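Local coordinates for novel immune-type receptor 11 (Ictalurus punctatus, PDB 2QTE), which is a bony fish immune receptor with a V-type immunoglobulin ectodomain, and probably takes part in allogeneic recognition, at residues Phe46-Phe58 / Phe67-Asn79. The protein carries 1 engineered substitution. Numbering follows the deposited sequence.
Sequences FVRYYSSNSGYKF and FSMTVNDQKFDLN
Two hairpins from opposite sheets of a V-type immunoglobulin beta-sandwich face each other here, Tyr-56 lying against Met-69 and Val-71 where strand 56-58 passes strand 67-71. Met-69 CB sits over the centre of the tyrosine ring, 3.5 Å from the centroid, a CH-pi contact. Beyond it Met-69 SD lies obliquely to that ring in a Met-aromatic contact and 3.7 Å from Val-47 CG2, and the bend at chi3 (72°) turns CE onto the face of Phe-76; an unbranched, flexible methionine can touch all three at once. Val-71 divides its branches, CG2 meeting Tyr-56 CD2 at 3.5 Å and CG1 packing beside Tyr-49 CE2. With CG of Tyr-56 between its backbone N and carbonyl carbon (chi1 62°), the ring lies across strand 67-71, and Tyr-56 OH comes to 3.3 Å from Met-69 N. Replacing Tyr-56 by an alanine would remove the ring and is likely to leave Met-69 CB and Val-71 CG2 without the surface they pack on. At the other end, the edge of Phe-46 meets the face of Phe-67, planes at 80°, a T-shaped, offset pair that Phe-62 joins; Phe-58 CZ packs on Phe-67 CB at 3.6 Å. Gly-55 suits its positive phi, where a CB would jam against Ser-54 O and also crowd Val-71 CG1. One water donates to both Ser-54 O and Val-71 O. Mainly apolar contact thus holds these hairpins together across the sandwich, with the water bridge at one end.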
ATOM      1  N   PHE A  46       0.054  -5.281   8.704  1.00 15.65           N
ATOM      2  CA  PHE A  46       0.450  -4.973  10.068  1.00 15.08           C
ATOM      3  C   PHE A  46      -0.452  -5.635  11.061  1.00 14.48           C
ATOM      4  O   PHE A  46       0.012  -6.289  11.999  1.00 15.21           O
ATOM      5  CB  PHE A  46       0.462  -3.438  10.271  1.00 14.76           C
ATOM      6  CG  PHE A  46       0.956  -3.005  11.602  1.00 13.95           C
ATOM      7  CD1 PHE A  46       2.136  -3.511  12.105  1.00 19.86           C
ATOM      8  CD2 PHE A  46       0.254  -2.070  12.357  1.00 21.21           C
ATOM      9  CE1 PHE A  46       2.601  -3.113  13.368  1.00 19.17           C
ATOM     10  CE2 PHE A  46       0.710  -1.663  13.611  1.00 16.60           C
ATOM     11  CZ  PHE A  46       1.890  -2.166  14.096  1.00 18.32           C
ATOM     12  N   VAL A  47      -1.759  -5.434  10.884  1.00 16.72           N
ATOM     13  CA  VAL A  47      -2.769  -5.967  11.805  1.00 15.37           C
ATOM     14  C   VAL A  47      -4.084  -6.094  11.053  1.00 16.01           C
ATOM     15  O   VAL A  47      -4.429  -5.208  10.325  1.00 15.21           O
ATOM     16  CB  VAL A  47      -2.922  -5.101  13.115  1.00 13.67           C
ATOM     17  CG1 VAL A  47      -3.205  -3.645  12.816  1.00 13.41           C
ATOM     18  CG2 VAL A  47      -3.988  -5.642  14.018  1.00 16.30           C
ATOM     19  N   ARG A  48      -4.781  -7.218  11.198  1.00 17.49           N
ATOM     20  CA  ARG A  48      -6.019  -7.451  10.478  1.00 20.64           C
ATOM     21  C   ARG A  48      -7.218  -7.570  11.405  1.00 20.93           C
ATOM     22  O   ARG A  48      -7.091  -7.877  12.586  1.00 18.97           O
ATOM     23  CB  ARG A  48      -5.940  -8.673   9.540  1.00 23.64           C
ATOM     24  CG  ARG A  48      -5.688  -9.979  10.226  1.00 33.46           C
ATOM     25  CD  ARG A  48      -5.247 -11.045   9.197  1.00 37.50           C
ATOM     26  NE  ARG A  48      -4.741 -12.260   9.842  1.00 37.13           N
ATOM     27  CZ  ARG A  48      -5.467 -13.335  10.119  1.00 39.01           C
ATOM     28  NH1 ARG A  48      -4.895 -14.378  10.712  1.00 38.40           N
ATOM     29  NH2 ARG A  48      -6.756 -13.373   9.801  1.00 39.91           N
ATOM     30  N   TYR A  49      -8.388  -7.301  10.854  1.00 19.73           N
ATOM     31  CA  TYR A  49      -9.619  -7.631  11.553  1.00 21.07           C
ATOM     32  C   TYR A  49      -9.672  -9.143  11.762  1.00 23.31           C
ATOM     33  O   TYR A  49      -9.183  -9.926  10.941  1.00 20.79           O
ATOM     34  CB  TYR A  49     -10.823  -7.140  10.758  1.00 26.53           C
ATOM     35  CG  TYR A  49     -12.110  -7.519  11.397  1.00 30.23           C
ATOM     36  CD1 TYR A  49     -12.627  -8.810  11.241  1.00 37.90           C
ATOM     37  CD2 TYR A  49     -12.804  -6.603  12.197  1.00 37.04           C
ATOM     38  CE1 TYR A  49     -13.813  -9.188  11.853  1.00 39.20           C
ATOM     39  CE2 TYR A  49     -14.006  -6.951  12.803  1.00 39.58           C
ATOM     40  CZ  TYR A  49     -14.505  -8.258  12.620  1.00 41.52           C
ATOM     41  OH  TYR A  49     -15.683  -8.624  13.224  1.00 40.14           O
ATOM     42  N   TYR A  50     -10.212  -9.571  12.903  1.00 26.54           N
ATOM     43  CA  TYR A  50     -10.081 -10.976  13.248  1.00 31.50           C
ATOM     44  C   TYR A  50     -11.243 -11.498  14.096  1.00 28.66           C
ATOM     45  O   TYR A  50     -11.755 -10.809  14.964  1.00 29.34           O
ATOM     46  CB  TYR A  50      -8.704 -11.235  13.892  1.00 30.79           C
ATOM     47  CG  TYR A  50      -8.445 -12.685  14.226  1.00 39.53           C
ATOM     48  CD1 TYR A  50      -8.522 -13.136  15.553  1.00 39.21           C
ATOM     49  CD2 TYR A  50      -8.140 -13.620  13.224  1.00 36.54           C
ATOM     50  CE1 TYR A  50      -8.287 -14.470  15.877  1.00 38.05           C
ATOM     51  CE2 TYR A  50      -7.895 -14.965  13.543  1.00 38.36           C
ATOM     52  CZ  TYR A  50      -7.989 -15.376  14.872  1.00 40.06           C
ATOM     53  OH  TYR A  50      -7.764 -16.692  15.217  1.00 43.27           O
ATOM     54  N   SER A  51     -11.658 -12.727  13.839  1.00 33.47           N
ATOM     55  CA  SER A  51     -12.830 -13.266  14.536  1.00 41.61           C
ATOM     56  C   SER A  51     -12.440 -13.746  15.904  1.00 40.25           C
ATOM     57  O   SER A  51     -12.007 -14.882  16.078  1.00 45.73           O
ATOM     58  CB  SER A  51     -13.517 -14.389  13.734  1.00 41.58           C
ATOM     59  OG  SER A  51     -14.398 -13.808  12.780  1.00 44.77           O
ATOM     60  N   SER A  52     -12.574 -12.851  16.871  1.00 41.23           N
ATOM     61  CA  SER A  52     -12.146 -13.127  18.228  1.00 41.87           C
ATOM     62  C   SER A  52     -12.726 -12.093  19.156  1.00 39.19           C
ATOM     63  O   SER A  52     -13.406 -11.145  18.713  1.00 39.57           O
ATOM     64  CB  SER A  52     -10.613 -13.145  18.337  1.00 47.74           C
ATOM     65  OG  SER A  52     -10.075 -11.835  18.208  1.00 45.89           O
ATOM     66  N   ASN A  53     -12.475 -12.287  20.451  1.00 33.29           N
ATOM     67  CA  ASN A  53     -12.952 -11.379  21.455  1.00 29.41           C
ATOM     68  C   ASN A  53     -12.348  -9.994  21.233  1.00 25.64           C
ATOM     69  O   ASN A  53     -13.061  -8.991  21.254  1.00 24.09           O
ATOM     70  CB  ASN A  53     -12.671 -11.916  22.878  1.00 28.29           C
ATOM     71  CG  ASN A  53     -13.450 -11.162  23.945  1.00 35.25           C
ATOM     72  OD1 ASN A  53     -14.592 -10.753  23.694  1.00 37.64           O
ATOM     73  ND2 ASN A  53     -12.842 -10.951  25.156  1.00 25.28           N
ATOM     74  N   SER A  54     -11.040  -9.922  20.993  1.00 26.27           N
ATOM     75  CA  SER A  54     -10.432  -8.606  20.763  1.00 21.86           C
ATOM     76  C   SER A  54     -10.962  -7.922  19.465  1.00 22.17           C
ATOM     77  O   SER A  54     -11.246  -6.705  19.463  1.00 22.38           O
ATOM     78  CB  SER A  54      -8.906  -8.685  20.836  1.00 24.25           C
ATOM     79  OG  SER A  54      -8.356  -9.318  19.693  1.00 26.35           O
ATOM     80  N   GLY A  55     -11.190  -8.718  18.417  1.00 21.78           N
ATOM     81  CA  GLY A  55     -11.606  -8.218  17.090  1.00 20.72           C
ATOM     82  C   GLY A  55     -10.469  -8.062  16.074  1.00 21.51           C
ATOM     83  O   GLY A  55     -10.690  -7.648  14.953  1.00 20.86           O
ATOM     84  N   TYR A  56      -9.235  -8.373  16.458  1.00 19.27           N
ATOM     85  CA  TYR A  56      -8.124  -8.015  15.603  1.00 16.17           C
ATOM     86  C   TYR A  56      -6.896  -8.847  15.950  1.00 13.24           C
ATOM     87  O   TYR A  56      -6.782  -9.336  17.084  1.00 14.56           O
ATOM     88  CB  TYR A  56      -7.842  -6.522  15.750  1.00 14.74           C
ATOM     89  CG  TYR A  56      -7.440  -6.069  17.162  1.00 14.68           C
ATOM     90  CD1 TYR A  56      -6.099  -6.037  17.571  1.00 15.15           C
ATOM     91  CD2 TYR A  56      -8.415  -5.657  18.095  1.00 15.78           C
ATOM     92  CE1 TYR A  56      -5.769  -5.583  18.892  1.00 12.01           C
ATOM     93  CE2 TYR A  56      -8.086  -5.242  19.361  1.00 19.15           C
ATOM     94  CZ  TYR A  56      -6.756  -5.224  19.776  1.00 16.61           C
ATOM     95  OH  TYR A  56      -6.477  -4.775  21.076  1.00 18.61           O
ATOM     96  N   LYS A  57      -5.978  -8.978  14.993  1.00 16.49           N
ATOM     97  CA  LYS A  57      -4.808  -9.827  15.161  1.00 17.34           C
ATOM     98  C   LYS A  57      -3.633  -9.231  14.436  1.00 17.91           C
ATOM     99  O   LYS A  57      -3.690  -9.018  13.215  1.00 18.81           O
ATOM    100  CB  LYS A  57      -5.108 -11.253  14.620  1.00 20.19           C
ATOM    101  CG  LYS A  57      -4.063 -12.300  14.904  1.00 20.25           C
ATOM    102  CD  LYS A  57      -4.133 -13.464  13.915  1.00 21.16           C
ATOM    103  CE  LYS A  57      -2.894 -14.352  14.109  1.00 29.96           C
ATOM    104  NZ  LYS A  57      -1.621 -13.692  13.643  1.00 26.61           N
ATOM    105  N   PHE A  58      -2.555  -8.986  15.165  1.00 16.36           N
ATOM    106  CA  PHE A  58      -1.311  -8.480  14.583  1.00 19.27           C
ATOM    107  C   PHE A  58      -0.568  -9.492  13.759  1.00 18.77           C
ATOM    108  O   PHE A  58      -0.785 -10.684  13.893  1.00 21.86           O
ATOM    109  CB  PHE A  58      -0.360  -7.879  15.661  1.00 18.13           C
ATOM    110  CG  PHE A  58      -0.857  -6.583  16.210  1.00 16.32           C
ATOM    111  CD1 PHE A  58      -0.615  -5.414  15.544  1.00 16.49           C
ATOM    112  CD2 PHE A  58      -1.633  -6.560  17.357  1.00 18.45           C
ATOM    113  CE1 PHE A  58      -1.131  -4.201  16.026  1.00 19.67           C
ATOM    114  CE2 PHE A  58      -2.128  -5.362  17.865  1.00 18.27           C
ATOM    115  CZ  PHE A  58      -1.891  -4.188  17.179  1.00 17.71           C
ATOM    116  N   PHE A  67       1.051  -1.370  20.904  1.00 12.67           N
ATOM    117  CA  PHE A  67      -0.054  -1.260  19.952  1.00 10.23           C
ATOM    118  C   PHE A  67      -1.273  -2.027  20.412  1.00 12.67           C
ATOM    119  O   PHE A  67      -1.151  -3.097  21.027  1.00 14.56           O
ATOM    120  CB  PHE A  67       0.350  -1.758  18.552  1.00 15.69           C
ATOM    121  CG  PHE A  67       1.404  -0.875  17.869  1.00 14.08           C
ATOM    122  CD1 PHE A  67       2.716  -0.833  18.348  1.00 20.79           C
ATOM    123  CD2 PHE A  67       1.081  -0.115  16.790  1.00 17.47           C
ATOM    124  CE1 PHE A  67       3.707   0.010  17.716  1.00 21.20           C
ATOM    125  CE2 PHE A  67       2.037   0.710  16.137  1.00 20.00           C
ATOM    126  CZ  PHE A  67       3.342   0.774  16.600  1.00 17.88           C
ATOM    127  N   SER A  68      -2.447  -1.498  20.067  1.00 15.12           N
ATOM    128  CA  SER A  68      -3.737  -2.147  20.331  1.00 13.23           C
ATOM    129  C   SER A  68      -4.670  -1.566  19.311  1.00 15.87           C
ATOM    130  O   SER A  68      -4.251  -0.767  18.467  1.00 14.85           O
ATOM    131  CB  SER A  68      -4.270  -1.863  21.733  1.00 15.06           C
ATOM    132  OG  SER A  68      -4.397  -0.480  21.984  1.00 15.23           O
ATOM    133  N   MET A  69      -5.916  -1.999  19.340  1.00 13.15           N
ATOM    134  CA  MET A  69      -6.929  -1.431  18.470  1.00 14.71           C
ATOM    135  C   MET A  69      -8.220  -1.284  19.230  1.00 16.57           C
ATOM    136  O   MET A  69      -8.448  -1.948  20.238  1.00 16.05           O
ATOM    137  CB  MET A  69      -7.180  -2.349  17.268  1.00 13.34           C
ATOM    138  CG  MET A  69      -6.049  -2.453  16.280  1.00 15.06           C
ATOM    139  SD  MET A  69      -6.515  -3.036  14.639  1.00 17.13           S
ATOM    140  CE  MET A  69      -7.364  -1.566  14.129  1.00 11.60           C
ATOM    141  N   THR A  70      -9.048  -0.372  18.737  1.00 19.96           N
ATOM    142  CA  THR A  70     -10.431  -0.267  19.123  1.00 20.77           C
ATOM    143  C   THR A  70     -11.245  -0.773  17.945  1.00 22.25           C
ATOM    144  O   THR A  70     -11.254  -0.152  16.863  1.00 18.86           O
ATOM    145  CB  THR A  70     -10.705   1.184  19.459  1.00 21.30           C
ATOM    146  OG1 THR A  70      -9.864   1.541  20.572  1.00 22.74           O
ATOM    147  CG2 THR A  70     -12.196   1.420  19.844  1.00 25.63           C
ATOM    148  N   VAL A  71     -11.880  -1.934  18.111  1.00 17.02           N
ATOM    149  CA  VAL A  71     -12.667  -2.512  17.029  1.00 21.42           C
ATOM    150  C   VAL A  71     -14.110  -2.672  17.498  1.00 27.57           C
ATOM    151  O   VAL A  71     -14.364  -3.339  18.505  1.00 29.13           O
ATOM    152  CB  VAL A  71     -12.092  -3.862  16.567  1.00 23.43           C
ATOM    153  CG1 VAL A  71     -12.957  -4.510  15.467  1.00 24.09           C
ATOM    154  CG2 VAL A  71     -10.577  -3.680  16.130  1.00 15.94           C
ATOM    155  N   ASN A  72     -15.039  -2.038  16.780  1.00 26.14           N
ATOM    156  CA  ASN A  72     -16.465  -2.216  17.010  1.00 32.70           C
ATOM    157  C   ASN A  72     -17.285  -2.093  15.695  1.00 36.75           C
ATOM    158  O   ASN A  72     -16.739  -2.270  14.615  1.00 37.18           O
ATOM    159  CB  ASN A  72     -16.977  -1.291  18.126  1.00 28.55           C
ATOM    160  CG  ASN A  72     -16.760   0.196  17.853  1.00 32.41           C
ATOM    161  OD1 ASN A  72     -17.036   0.709  16.761  1.00 36.31           O
ATOM    162  ND2 ASN A  72     -16.295   0.907  18.872  1.00 32.35           N
ATOM    163  N   ASP A  73     -18.584  -1.829  15.792  1.00 42.59           N
ATOM    164  CA  ASP A  73     -19.431  -1.660  14.600  1.00 46.93           C
ATOM    165  C   ASP A  73     -19.055  -0.427  13.780  1.00 44.61           C
ATOM    166  O   ASP A  73     -19.437  -0.289  12.606  1.00 36.44           O
ATOM    167  CB  ASP A  73     -20.911  -1.557  15.012  1.00 53.77           C
ATOM    168  CG  ASP A  73     -21.598  -2.924  15.136  1.00 62.86           C
ATOM    169  OD1 ASP A  73     -22.577  -2.999  15.931  1.00 64.72           O
ATOM    170  OD2 ASP A  73     -21.180  -3.916  14.461  1.00 63.67           O
ATOM    171  N   GLN A  74     -18.325   0.488  14.414  1.00 41.26           N
ATOM    172  CA  GLN A  74     -18.070   1.768  13.798  1.00 43.42           C
ATOM    173  C   GLN A  74     -16.590   2.029  13.586  1.00 40.09           C
ATOM    174  O   GLN A  74     -16.236   2.850  12.737  1.00 43.39           O
ATOM    175  CB  GLN A  74     -18.732   2.901  14.588  1.00 45.36           C
ATOM    176  CG  GLN A  74     -20.303   2.822  14.609  1.00 56.09           C
ATOM    177  CD  GLN A  74     -20.856   2.040  15.814  1.00 59.09           C
ATOM    178  OE1 GLN A  74     -20.987   0.806  15.785  1.00 56.97           O
ATOM    179  NE2 GLN A  74     -21.176   2.768  16.881  1.00 58.25           N
ATOM    180  N   LYS A  75     -15.730   1.314  14.314  1.00 31.87           N
ATOM    181  CA  LYS A  75     -14.320   1.697  14.413  1.00 27.78           C
ATOM    182  C   LYS A  75     -13.370   0.573  14.112  1.00 22.90           C
ATOM    183  O   LYS A  75     -13.607  -0.573  14.477  1.00 20.97           O
ATOM    184  CB  LYS A  75     -14.009   2.196  15.830  1.00 34.04           C
ATOM    185  CG  LYS A  75     -14.703   3.478  16.216  1.00 36.29           C
ATOM    186  CD  LYS A  75     -14.333   3.898  17.622  1.00 43.05           C
ATOM    187  CE  LYS A  75     -15.101   5.129  18.019  1.00 43.07           C
ATOM    188  NZ  LYS A  75     -14.391   5.910  19.073  1.00 43.96           N
ATOM    189  N   PHE A  76     -12.262   0.898  13.468  1.00 19.29           N
ATOM    190  CA  PHE A  76     -11.202  -0.057  13.349  1.00 17.21           C
ATOM    191  C   PHE A  76      -9.940   0.760  13.584  1.00 16.20           C
ATOM    192  O   PHE A  76      -9.103   0.930  12.677  1.00 16.52           O
ATOM    193  CB  PHE A  76     -11.285  -0.685  11.966  1.00 15.05           C
ATOM    194  CG  PHE A  76     -10.337  -1.824  11.741  1.00 16.95           C
ATOM    195  CD1 PHE A  76     -10.447  -3.005  12.474  1.00 19.31           C
ATOM    196  CD2 PHE A  76      -9.348  -1.740  10.766  1.00 13.79           C
ATOM    197  CE1 PHE A  76      -9.581  -4.053  12.274  1.00 16.73           C
ATOM    198  CE2 PHE A  76      -8.473  -2.804  10.570  1.00 14.26           C
ATOM    199  CZ  PHE A  76      -8.585  -3.958  11.311  1.00 16.98           C
ATOM    200  N   ASP A  77      -9.831   1.323  14.781  1.00 14.29           N
ATOM    201  CA  ASP A  77      -8.775   2.336  15.034  1.00 14.90           C
ATOM    202  C   ASP A  77      -7.551   1.730  15.697  1.00 13.64           C
ATOM    203  O   ASP A  77      -7.676   0.926  16.593  1.00 14.49           O
ATOM    204  CB  ASP A  77      -9.291   3.465  15.897  1.00 17.91           C
ATOM    205  CG  ASP A  77     -10.586   4.083  15.367  1.00 25.02           C
ATOM    206  OD1 ASP A  77     -10.905   3.917  14.160  1.00 27.17           O
ATOM    207  OD2 ASP A  77     -11.247   4.779  16.154  1.00 23.46           O
ATOM    208  N   LEU A  78      -6.372   2.192  15.288  1.00 13.91           N
ATOM    209  CA  LEU A  78      -5.121   1.665  15.781  1.00 15.11           C
ATOM    210  C   LEU A  78      -4.583   2.619  16.888  1.00 16.05           C
ATOM    211  O   LEU A  78      -4.508   3.804  16.660  1.00 19.47           O
ATOM    212  CB  LEU A  78      -4.179   1.588  14.570  1.00 16.69           C
ATOM    213  CG  LEU A  78      -2.770   1.009  14.673  1.00 26.99           C
ATOM    214  CD1 LEU A  78      -2.788  -0.417  15.174  1.00 21.69           C
ATOM    215  CD2 LEU A  78      -2.134   1.111  13.279  1.00 23.02           C
ATOM    216  N   ASN A  79      -4.239   2.119  18.076  1.00 14.19           N
ATOM    217  CA  ASN A  79      -3.676   2.963  19.133  1.00 15.70           C
ATOM    218  C   ASN A  79      -2.214   2.584  19.404  1.00 16.26           C
ATOM    219  O   ASN A  79      -1.822   1.441  19.200  1.00 16.79           O
ATOM    220  CB  ASN A  79      -4.411   2.759  20.428  1.00 13.84           C
ATOM    221  CG  ASN A  79      -5.905   2.690  20.248  1.00 16.62           C
ATOM    222  OD1 ASN A  79      -6.487   3.652  19.770  1.00 14.15           O
ATOM    223  ND2 ASN A  79      -6.529   1.575  20.628  1.00 15.94           N
TER
HETATM  224  O   HOH W   1     -13.804  -5.682  19.493  1.00 33.57           O